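Local structure of uncharacterized protein (Bacteroides ovatus, 4E6F) at residues Gly71-Val76 against Ile99-Lys104; Thr93-Gln98 against Glu113-Thr118. The protein is of unknown function but belongs to the DUF4468 family and adopts a TBP-like fold. All coordinates share one frame; numbering follows the deposited sequence. Where two conformers were deposited one is given.

In the fold
Contact 1 and contact 2 are successive seams of one antiparallel sheet, and they share strand 90-104. Following the chain from the N terminus, helix 38-54 precedes strand 62-67, after which segment 71-76 leads into strand 72-85. The chain turns back into strand 90-104, which supplies first 93-98 and then 99-104. The second of these meets 71-76, so contact 1 closes the hairpin near its open end. In strand 107-119, 113-118 pairs back on 93-98 to form contact 2. The two closures therefore cross, their centres about 18 Å apart, and Thr-100 and Glu-113 probably bridge them by a hydrogen bond. Helix 38-54 lies on contact 1, helix 149-169 on contact 2.

Contact 1 (Gly71-Val76 against Ile99-Lys104); sequences GTIAGV and ITVTCK
Residues 71-76 and 99-104 form the open-end portion of a beta hairpin, zipped from Gly-71 opposite Cys-103 to Gly-75 opposite Ile-99. The short strand axes run close to antiparallel, at 170°. Ile-73 and Val-101 make the central hydrogen-bonded pair: Val-101 N reaches Ile-73 O at 2.8 Å, nearly in line with the carbonyl, and Ile-73 N returns a bond to Val-101 O. Gly-75 and Ile-99 repeat this reciprocal pairing. At the other end Cys-103 N donates to Gly-71 O at 2.8 Å. The thiol of Cys-103 sits beside its own backbone N (chi1 -48°), which brings SG to 3.4 Å from that same Gly-71 O. Gly-71 has a positive phi, and a side chain on it would run into Cys-103 O; together with Thr-72 it faces Asp-67 in a G1 beta bulge.

The two faces of the ribbon differ. On one, Ile-73 CD1 packs against Val-101 CG1 at 4.2 Å and against Cys-103 SG at 4.3 Å, making an apolar patch with Ile-99 farther along. On the other, Thr-72 and Thr-102 form a cross-strand pair, and the next is Ala-74 with Thr-100.

Helix 38-54 covers the apolar face: Tyr-42, Met-45 and Thr-46 meet Ile-73, while Met-49 touches Val-101. Strand 62-67 pairs with the outer side of 71-76, and strand 107-119 continues the sheet beyond 99-104.

Contact 2 (Thr93-Gln98 against Glu113-Thr118); sequences TLVNYQ and EKIRFT. With EDO (1,2-ethanediol), chain E.
Segments 93-98 and 113-118 pair antiparallel in the hairpin of strands 90-104 and 107-119, inside the antiparallel sheet, Leu-94 facing Thr-118 and Asn-96 facing Arg-116 in reciprocal backbone bonds. Leu-94 O is gripped twice, by Thr-118 N at 3.0 Å and by Thr-93 OG1, from opposite faces of its carbonyl plane. Between Asn-96 and Gln-98 the register slips by one at a beta bulge, where Lys-114 has a positive phi (53°). Here Lys-114 O and Tyr-97 O each accept a hydroxyl of a 1,2-ethanediol, probably from the crystallisation liquor.

On the more open face, the Arg-116 guanidinium lies flat against the Asn-96 amide, planes 8° apart, with Asn-96 CB 3.6 Å above its centre. Gln-98, its CG anti to the backbone N (chi1 178°), runs alongside the extended Lys-114 chain, and OE1 takes a bond from Lys-114 NZ at 3.0 Å. Gln-98 NE2 and Glu-113 OE2 both bond Thr-100 OG1. Cutting Gln-98 back to an alanine would probably deprive Lys-114 NZ of this acceptor and Thr-100 OG1 of one of its two partners.

The reverse face is mainly apolar: Val-95 CG2 touches Ile-115 CG2 at 3.8 Å and Phe-117 CE1 at 3.9 Å. Trp-151 of helix 149-169 meets the Phe-117 ring edge-to-face. An antiparallel sheet with helix 149-169 laid across this side is consistent with the TBP-like fold of the DUF4468 family.

Contact 1 (Gly71-Val76 against Ile99-Lys104)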
ATOM      1  N   GLY A  71       6.561 -10.439  17.048  1.00 22.83           N
ATOM      2  CA  GLY A  71       6.722 -10.506  15.601  1.00 20.77           C
ATOM      3  C   GLY A  71       6.049  -9.353  14.873  1.00 20.37           C
ATOM      4  O   GLY A  71       5.595  -9.539  13.741  1.00 18.39           O
ATOM      5  N   THR A  72       5.999  -8.146  15.499  1.00 16.98           N
ATOM      6  CA  THR A  72       5.369  -6.975  14.878  0.50 14.72           C
ATOM      7  C   THR A  72       6.420  -5.975  14.421  1.00 15.65           C
ATOM      8  O   THR A  72       7.430  -5.759  15.110  1.00 14.95           O
ATOM      9  CB  THR A  72       4.327  -6.289  15.787  0.50 18.10           C
ATOM     10  OG1 THR A  72       4.849  -6.088  17.102  0.50 13.28           O
ATOM     11  CG2 THR A  72       3.000  -7.045  15.842  0.50 18.19           C
ATOM     12  N   ILE A  73       6.194  -5.387  13.241  1.00 13.51           N
ATOM     13  CA  ILE A  73       7.105  -4.407  12.658  1.00 12.33           C
ATOM     14  C   ILE A  73       6.275  -3.300  12.067  1.00 13.53           C
ATOM     15  O   ILE A  73       5.282  -3.599  11.381  1.00 14.38           O
ATOM     16  CB  ILE A  73       7.976  -5.050  11.540  1.00 15.35           C
ATOM     17  CG1 ILE A  73       8.580  -6.403  11.965  1.00 17.44           C
ATOM     18  CG2 ILE A  73       9.067  -4.077  11.037  1.00 15.02           C
ATOM     19  CD1 ILE A  73       8.871  -7.289  10.739  1.00 21.31           C
ATOM     20  N   ALA A  74       6.671  -2.052  12.265  1.00 10.94           N
ATOM     21  CA  ALA A  74       5.970  -0.976  11.578  1.00 10.74           C
ATOM     22  C   ALA A  74       6.958   0.027  11.043  1.00 12.41           C
ATOM     23  O   ALA A  74       7.954   0.347  11.698  1.00 12.25           O
ATOM     24  CB  ALA A  74       4.965  -0.284  12.483  1.00 11.84           C
ATOM     25  N   GLY A  75       6.648   0.544   9.864  1.00 12.06           N
ATOM     26  CA  GLY A  75       7.481   1.572   9.260  1.00 12.48           C
ATOM     27  C   GLY A  75       6.617   2.650   8.664  1.00 14.55           C
ATOM     28  O   GLY A  75       5.408   2.452   8.460  1.00 13.06           O
ATOM     29  N   VAL A  76       7.221   3.795   8.407  1.00 11.88           N
ATOM     30  CA  VAL A  76       6.520   4.883   7.740  1.00 11.80           C
ATOM     31  C   VAL A  76       7.218   5.154   6.421  1.00 15.18           C
ATOM     32  O   VAL A  76       8.421   4.947   6.303  1.00 13.99           O
ATOM     33  CB  VAL A  76       6.379   6.156   8.597  1.00 14.53           C
ATOM     34  CG1 VAL A  76       5.551   5.831   9.856  1.00 13.81           C
ATOM     35  CG2 VAL A  76       7.750   6.757   8.964  1.00 15.45           C
ATOM     36  N   ILE A  99       3.378   1.054   7.037  1.00 11.08           N
ATOM     37  CA  ILE A  99       3.372  -0.384   6.715  1.00 10.14           C
ATOM     38  C   ILE A  99       3.394  -1.094   8.054  1.00 13.30           C
ATOM     39  O   ILE A  99       4.302  -0.833   8.845  1.00 12.95           O
ATOM     40  CB  ILE A  99       4.583  -0.841   5.866  1.00 12.54           C
ATOM     41  CG1 ILE A  99       4.807   0.071   4.661  1.00 13.47           C
ATOM     42  CG2 ILE A  99       4.394  -2.327   5.435  1.00 13.17           C
ATOM     43  CD1 ILE A  99       6.153  -0.255   3.891  1.00 15.66           C
ATOM     44  N   THR A 100       2.447  -1.999   8.301  1.00 10.98           N
ATOM     45  CA  THR A 100       2.376  -2.747   9.558  1.00 10.98           C
ATOM     46  C   THR A 100       2.438  -4.217   9.216  1.00 13.10           C
ATOM     47  O   THR A 100       1.588  -4.701   8.456  1.00 13.75           O
ATOM     48  CB  THR A 100       1.118  -2.386  10.313  1.00 14.28           C
ATOM     49  OG1 THR A 100       1.173  -0.976  10.598  1.00 14.26           O
ATOM     50  CG2 THR A 100       0.959  -3.203  11.626  1.00 17.29           C
ATOM     51  N   VAL A 101       3.403  -4.932   9.789  1.00 12.00           N
ATOM     52  CA  VAL A 101       3.604  -6.363   9.510  1.00 12.01           C
ATOM     53  C   VAL A 101       3.466  -7.139  10.799  1.00 14.91           C
ATOM     54  O   VAL A 101       4.074  -6.761  11.805  1.00 14.33           O
ATOM     55  CB  VAL A 101       4.986  -6.612   8.849  1.00 15.66           C
ATOM     56  CG1 VAL A 101       5.260  -8.111   8.677  1.00 16.59           C
ATOM     57  CG2 VAL A 101       5.065  -5.900   7.508  1.00 16.08           C
ATOM     58  N   THR A 102       2.650  -8.219  10.769  1.00 13.05           N
ATOM     59  CA  THR A 102       2.421  -9.078  11.925  1.00 12.50           C
ATOM     60  C   THR A 102       2.843 -10.502  11.520  1.00 15.81           C
ATOM     61  O   THR A 102       2.269 -11.072  10.581  1.00 16.43           O
ATOM     62  CB  THR A 102       0.947  -9.013  12.353  1.00 18.12           C
ATOM     63  OG1 THR A 102       0.584  -7.645  12.599  1.00 18.87           O
ATOM     64  CG2 THR A 102       0.674  -9.845  13.624  1.00 18.76           C
ATOM     65  N   CYS A 103       3.847 -11.038  12.195  1.00 14.53           N
ATOM     66  CA  CYS A 103       4.423 -12.361  11.926  1.00 15.99           C
ATOM     67  C   CYS A 103       3.988 -13.341  12.994  1.00 21.47           C
ATOM     68  O   CYS A 103       4.077 -13.048  14.188  1.00 20.75           O
ATOM     69  CB  CYS A 103       5.951 -12.293  11.855  1.00 17.04           C
ATOM     70  SG  CYS A 103       6.598 -10.959  10.806  1.00 20.17           S
ATOM     71  N   LYS A 104       3.607 -14.544  12.557  1.00 18.64           N
ATOM     72  CA  LYS A 104       3.214 -15.650  13.427  1.00 18.79           C
ATOM     73  C   LYS A 104       3.886 -16.890  12.869  1.00 21.98           C
ATOM     74  O   LYS A 104       4.341 -16.841  11.726  1.00 19.26           O
ATOM     75  CB  LYS A 104       1.679 -15.809  13.443  1.00 23.26           C
ATOM     76  CG  LYS A 104       0.931 -14.698  14.182  1.00 38.77           C
ATOM     77  CD  LYS A 104      -0.577 -14.897  14.077  1.00 55.15           C
ATOM     78  CE  LYS A 104      -1.359 -13.774  14.723  1.00 69.59           C
ATOM     79  NZ  LYS A 104      -2.805 -13.838  14.369  1.00 76.72           N
TER

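Contact 2 (Thr93-Gln98 against Glu113-Thr118)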
ATOM      1  N   THR A  93       1.136  12.984  -6.956  1.00 15.60           N
ATOM      2  CA  THR A  93       0.826  13.336  -5.590  1.00 15.07           C
ATOM      3  C   THR A  93       1.893  12.782  -4.666  1.00 17.84           C
ATOM      4  O   THR A  93       2.504  11.751  -4.974  1.00 16.85           O
ATOM      5  CB  THR A  93      -0.569  12.819  -5.147  1.00 16.32           C
ATOM      6  OG1 THR A  93      -0.859  13.346  -3.845  1.00 16.62           O
ATOM      7  CG2 THR A  93      -0.666  11.284  -5.101  1.00 15.77           C
ATOM      8  N   LEU A  94       2.099  13.449  -3.534  1.00 15.78           N
ATOM      9  CA  LEU A  94       2.917  12.836  -2.495  1.00 15.23           C
ATOM     10  C   LEU A  94       1.979  11.915  -1.742  1.00 17.61           C
ATOM     11  O   LEU A  94       0.778  12.198  -1.648  1.00 14.95           O
ATOM     12  CB  LEU A  94       3.499  13.912  -1.553  1.00 15.93           C
ATOM     13  CG  LEU A  94       4.636  13.480  -0.636  1.00 20.14           C
ATOM     14  CD1 LEU A  94       5.936  13.250  -1.441  1.00 21.12           C
ATOM     15  CD2 LEU A  94       4.847  14.519   0.490  1.00 20.69           C
ATOM     16  N   VAL A  95       2.498  10.815  -1.211  1.00 15.46           N
ATOM     17  CA  VAL A  95       1.711   9.934  -0.369  1.00 14.34           C
ATOM     18  C   VAL A  95       2.541   9.638   0.864  1.00 15.42           C
ATOM     19  O   VAL A  95       3.748   9.457   0.745  1.00 15.52           O
ATOM     20  CB  VAL A  95       1.225   8.630  -1.076  1.00 16.59           C
ATOM     21  CG1 VAL A  95       2.395   7.729  -1.488  1.00 15.89           C
ATOM     22  CG2 VAL A  95       0.236   7.849  -0.201  1.00 16.34           C
ATOM     23  N   ASN A  96       1.905   9.630   2.038  1.00 13.61           N
ATOM     24  CA  ASN A  96       2.520   9.209   3.298  1.00 13.38           C
ATOM     25  C   ASN A  96       1.713   8.054   3.789  1.00 14.33           C
ATOM     26  O   ASN A  96       0.485   8.048   3.643  1.00 13.60           O
ATOM     27  CB  ASN A  96       2.582  10.317   4.331  1.00 14.04           C
ATOM     28  CG  ASN A  96       3.655  11.332   4.030  1.00 22.27           C
ATOM     29  OD1 ASN A  96       4.828  11.223   4.470  1.00 21.39           O
ATOM     30  ND2 ASN A  96       3.284  12.322   3.243  1.00 15.02           N
ATOM     31  N   TYR A  97       2.387   7.051   4.359  1.00 12.54           N
ATOM     32  CA  TYR A  97       1.656   5.856   4.779  1.00 11.85           C
ATOM     33  C   TYR A  97       2.398   5.135   5.899  1.00 13.80           C
ATOM     34  O   TYR A  97       3.563   5.441   6.154  1.00 12.59           O
ATOM     35  CB  TYR A  97       1.487   4.888   3.566  1.00 12.90           C
ATOM     36  CG  TYR A  97       2.792   4.553   2.861  1.00 13.29           C
ATOM     37  CD1 TYR A  97       3.635   3.547   3.346  1.00 14.06           C
ATOM     38  CD2 TYR A  97       3.231   5.304   1.770  1.00 14.46           C
ATOM     39  CE1 TYR A  97       4.855   3.267   2.730  1.00 14.08           C
ATOM     40  CE2 TYR A  97       4.443   5.012   1.126  1.00 14.63           C
ATOM     41  CZ  TYR A  97       5.248   3.993   1.615  1.00 16.08           C
ATOM     42  OH  TYR A  97       6.453   3.708   1.012  1.00 15.98           O
ATOM     43  N   GLN A  98       1.753   4.122   6.496  1.00 11.67           N
ATOM     44  CA  GLN A  98       2.405   3.245   7.447  1.00 11.15           C
ATOM     45  C   GLN A  98       2.279   1.823   6.933  1.00 12.77           C
ATOM     46  O   GLN A  98       1.229   1.447   6.396  1.00 12.28           O
ATOM     47  CB  GLN A  98       1.753   3.381   8.829  1.00 11.08           C
ATOM     48  CG  GLN A  98       2.368   2.438   9.874  1.00 11.94           C
ATOM     49  CD  GLN A  98       1.895   2.733  11.282  1.00 11.96           C
ATOM     50  OE1 GLN A  98       1.804   3.900  11.695  1.00 14.11           O
ATOM     51  NE2 GLN A  98       1.616   1.660  12.039  1.00 12.70           N
ATOM     52  N   GLU A 113      -1.625   1.275   5.802  1.00 10.68           N
ATOM     53  CA  GLU A 113      -2.623   2.120   6.450  1.00 11.64           C
ATOM     54  C   GLU A 113      -2.155   3.544   6.682  1.00 13.15           C
ATOM     55  O   GLU A 113      -1.041   3.903   6.303  1.00 13.23           O
ATOM     56  CB  GLU A 113      -3.012   1.476   7.790  1.00 13.61           C
ATOM     57  CG  GLU A 113      -1.832   1.222   8.731  1.00 15.16           C
ATOM     58  CD  GLU A 113      -2.212   0.636  10.076  1.00 23.38           C
ATOM     59  OE1 GLU A 113      -3.386   0.778  10.486  1.00 25.79           O
ATOM     60  OE2 GLU A 113      -1.342   0.005  10.713  1.00 18.72           O
ATOM     61  N   LYS A 114      -3.043   4.375   7.283  1.00 11.37           N
ATOM     62  CA  LYS A 114      -2.768   5.776   7.587  1.00 11.94           C
ATOM     63  C   LYS A 114      -2.294   6.507   6.312  1.00 14.29           C
ATOM     64  O   LYS A 114      -1.303   7.243   6.326  1.00 15.61           O
ATOM     65  CB  LYS A 114      -1.743   5.894   8.737  1.00 13.39           C
ATOM     66  CG  LYS A 114      -2.249   5.246  10.017  1.00 14.57           C
ATOM     67  CD  LYS A 114      -1.203   5.410  11.105  1.00 17.82           C
ATOM     68  CE  LYS A 114      -1.584   4.681  12.353  1.00 19.00           C
ATOM     69  NZ  LYS A 114      -0.525   4.875  13.387  1.00 23.15           N
ATOM     70  N   ILE A 115      -3.017   6.275   5.219  1.00 12.36           N
ATOM     71  CA  ILE A 115      -2.668   6.833   3.916  1.00 12.02           C
ATOM     72  C   ILE A 115      -3.208   8.241   3.774  1.00 15.13           C
ATOM     73  O   ILE A 115      -4.414   8.467   3.937  1.00 15.14           O
ATOM     74  CB  ILE A 115      -3.218   5.930   2.799  1.00 14.75           C
ATOM     75  CG1 ILE A 115      -2.633   4.495   2.933  1.00 14.76           C
ATOM     76  CG2 ILE A 115      -2.944   6.558   1.388  1.00 16.50           C
ATOM     77  CD1 ILE A 115      -3.328   3.442   2.115  1.00 16.66           C
ATOM     78  N   ARG A 116      -2.310   9.178   3.452  1.00 13.81           N
ATOM     79  CA  ARG A 116      -2.702  10.562   3.234  1.00 14.23           C
ATOM     80  C   ARG A 116      -1.897  11.121   2.086  1.00 16.47           C
ATOM     81  O   ARG A 116      -0.721  10.788   1.901  1.00 16.26           O
ATOM     82  CB  ARG A 116      -2.547  11.408   4.508  1.00 15.66           C
ATOM     83  CG  ARG A 116      -1.142  11.469   5.040  1.00 20.30           C
ATOM     84  CD  ARG A 116      -1.060  12.273   6.338  1.00 30.40           C
ATOM     85  NE  ARG A 116       0.282  12.169   6.909  1.00 35.42           N
ATOM     86  CZ  ARG A 116       1.308  12.934   6.556  1.00 47.60           C
ATOM     87  NH1 ARG A 116       1.149  13.896   5.653  1.00 40.51           N
ATOM     88  NH2 ARG A 116       2.501  12.741   7.097  1.00 37.92           N
ATOM     89  N   PHE A 117      -2.537  11.988   1.329  1.00 14.51           N
ATOM     90  CA  PHE A 117      -1.959  12.590   0.141  1.00 13.58           C
ATOM     91  C   PHE A 117      -1.689  14.054   0.338  1.00 16.77           C
ATOM     92  O   PHE A 117      -2.465  14.742   1.020  1.00 16.86           O
ATOM     93  CB  PHE A 117      -2.934  12.437  -1.034  1.00 14.18           C
ATOM     94  CG  PHE A 117      -3.392  11.020  -1.300  1.00 13.94           C
ATOM     95  CD1 PHE A 117      -2.553  10.106  -1.939  1.00 15.38           C
ATOM     96  CD2 PHE A 117      -4.661  10.598  -0.910  1.00 14.53           C
ATOM     97  CE1 PHE A 117      -2.970   8.782  -2.169  1.00 15.27           C
ATOM     98  CE2 PHE A 117      -5.088   9.280  -1.152  1.00 16.27           C
ATOM     99  CZ  PHE A 117      -4.248   8.389  -1.802  1.00 14.33           C
ATOM    100  N   THR A 118      -0.587  14.525  -0.255  1.00 15.20           N
ATOM    101  CA  THR A 118      -0.222  15.944  -0.280  1.00 15.52           C
ATOM    102  C   THR A 118      -0.042  16.270  -1.750  1.00 18.63           C
ATOM    103  O   THR A 118       0.912  15.815  -2.394  1.00 18.44           O
ATOM    104  CB  THR A 118       0.996  16.248   0.583  1.00 18.64           C
ATOM    105  OG1 THR A 118       0.758  15.731   1.888  1.00 19.14           O
ATOM    106  CG2 THR A 118       1.275  17.754   0.666  1.00 18.82           C
TER
HETATM  107  C1  EDO E 403       1.713   8.606   7.852  1.00 32.18           C
HETATM  108  O1  EDO E 403       1.400   7.220   7.856  1.00 31.55           O
HETATM  109  C2  EDO E 403       3.245   8.806   7.984  1.00 28.64           C
HETATM  110  O2  EDO E 403       3.941   8.200   6.889  1.00 26.00           O